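Local coordinates for protein decapping nuclease RAI1 (Scheffersomyces stipitis, PDB 5BTO) that hydrolyses NAD caps and other 5'-end structures from RNA with the help of a divalent metal cation, and binds and stimulates the exoribonuclease RAT1, at residues T92-T95 / K96-Q99. Numbering follows the deposited sequence.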
loop_
_atom_site.group_PDB
_atom_site.type_symbol
_atom_site.label_atom_id
_atom_site.label_comp_id
_atom_site.label_asym_id
_atom_site.label_seq_id
_atom_site.Cartn_x
_atom_site.Cartn_y
_atom_site.Cartn_z
ATOM N N THR A 92 -19.154 0.360 -30.080
ATOM C CA THR A 92 -19.697 0.101 -31.414
ATOM C C THR A 92 -18.888 -1.005 -32.100
ATOM O O THR A 92 -19.448 -1.949 -32.658
ATOM C CB THR A 92 -19.716 1.373 -32.282
ATOM O OG1 THR A 92 -20.538 2.368 -31.651
ATOM C CG2 THR A 92 -20.274 1.070 -33.682
ATOM N N ALA A 93 -17.566 -0.905 -32.027
ATOM C CA ALA A 93 -16.704 -1.909 -32.640
ATOM C C ALA A 93 -16.835 -3.259 -31.934
ATOM O O ALA A 93 -16.829 -4.302 -32.575
ATOM C CB ALA A 93 -15.251 -1.437 -32.629
ATOM N N LEU A 94 -16.951 -3.237 -30.606
ATOM C CA LEU A 94 -17.059 -4.471 -29.829
ATOM C C LEU A 94 -18.362 -5.206 -30.135
ATOM O O LEU A 94 -18.393 -6.435 -30.244
ATOM C CB LEU A 94 -16.977 -4.169 -28.323
ATOM C CG LEU A 94 -17.168 -5.361 -27.389
ATOM C CD1 LEU A 94 -16.124 -6.446 -27.609
ATOM C CD2 LEU A 94 -17.143 -4.870 -25.935
ATOM N N THR A 95 -19.437 -4.447 -30.279
ATOM C CA THR A 95 -20.733 -5.032 -30.605
ATOM C C THR A 95 -20.640 -5.785 -31.933
ATOM O O THR A 95 -21.117 -6.912 -32.057
ATOM C CB THR A 95 -21.823 -3.955 -30.675
ATOM O OG1 THR A 95 -21.982 -3.358 -29.376
ATOM C CG2 THR A 95 -23.157 -4.569 -31.099
ATOM N N LYS A 96 -20.015 -5.150 -32.909
ATOM C CA LYS A 96 -19.869 -5.760 -34.232
ATOM C C LYS A 96 -19.064 -7.046 -34.128
ATOM O O LYS A 96 -19.406 -8.066 -34.728
ATOM C CB LYS A 96 -19.210 -4.763 -35.173
ATOM C CG LYS A 96 -19.047 -5.248 -36.618
ATOM C CD LYS A 96 -18.404 -4.148 -37.440
ATOM C CE LYS A 96 -18.227 -4.561 -38.904
ATOM N NZ LYS A 96 -19.538 -4.907 -39.539
ATOM N N TYR A 97 -17.982 -7.003 -33.358
ATOM C CA TYR A 97 -17.181 -8.199 -33.142
ATOM C C TYR A 97 -17.979 -9.336 -32.485
ATOM O O TYR A 97 -17.911 -10.493 -32.921
ATOM C CB TYR A 97 -15.920 -7.871 -32.322
ATOM C CG TYR A 97 -15.201 -9.114 -31.860
ATOM C CD1 TYR A 97 -14.365 -9.809 -32.720
ATOM C CD2 TYR A 97 -15.390 -9.617 -30.573
ATOM C CE1 TYR A 97 -13.723 -10.950 -32.320
ATOM C CE2 TYR A 97 -14.743 -10.771 -30.161
ATOM C CZ TYR A 97 -13.913 -11.434 -31.050
ATOM O OH TYR A 97 -13.261 -12.583 -30.674
ATOM N N GLU A 98 -18.739 -9.020 -31.442
ATOM C CA GLU A 98 -19.476 -10.054 -30.735
ATOM C C GLU A 98 -20.519 -10.706 -31.641
ATOM O O GLU A 98 -20.663 -11.928 -31.661
ATOM C CB GLU A 98 -20.084 -9.500 -29.439
ATOM C CG GLU A 98 -18.983 -9.048 -28.478
ATOM C CD GLU A 98 -19.495 -8.466 -27.173
ATOM O OE1 GLU A 98 -20.676 -8.056 -27.107
ATOM O OE2 GLU A 98 -18.687 -8.412 -26.216
ATOM N N GLN A 99 -21.211 -9.876 -32.410
ATOM C CA GLN A 99 -22.219 -10.352 -33.370
ATOM C C GLN A 99 -21.637 -11.212 -34.491
ATOM O O GLN A 99 -22.226 -12.224 -34.883
ATOM C CB GLN A 99 -22.914 -9.154 -33.997
ATOM C CG GLN A 99 -23.831 -8.418 -33.044
ATOM C CD GLN A 99 -24.261 -7.077 -33.584
ATOM O OE1 GLN A 99 -23.690 -6.573 -34.551
ATOM N NE2 GLN A 99 -25.282 -6.489 -32.967
#
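Leu94 O accepts the backbone N-H of Glu98 at 2.9 Å, and Glu98 CG, standing beside its own backbone N (chi1 -63°), comes to 3.2 Å from Leu94 O. Beyond CG the chain is extended and carries the carboxylate over the leucine's branch point, with Glu98 OE2 3.5 Å from Leu94 CD1. OE2 also accepts the backbone N of Val107, while OE1 is gripped by the indole NE1 of Trp397 and, in a salt bridge, by NE of Arg398. All four i to i+4 bonds donated by Lys96 to Gln99 have N-H...O angles of 160 to 167°. They belong to helix 87-101 of this RAI1-like PD-(D/E)XK nuclease, which touches both strand 27-34 of the large mixed sheet, where Phe30 meets Leu94 and Ala93, and helix 392-400. With an alanine at Glu98, the Arg398 guanidinium would probably lose this countercharge, and the Trp397 indole N-H and Val107 N their acceptor. One residue further along, the Thr95 and Gln99 side chains run alongside each other in one direction, the methyl CG2 of Thr95 3.4 Å from Gln99 NE2; Trp397 touches both. Leu94 CD1 further approaches the ring of Tyr97 at CD2, 4.4 Å away, and that ring meets Phe30 with planes about 25° apart.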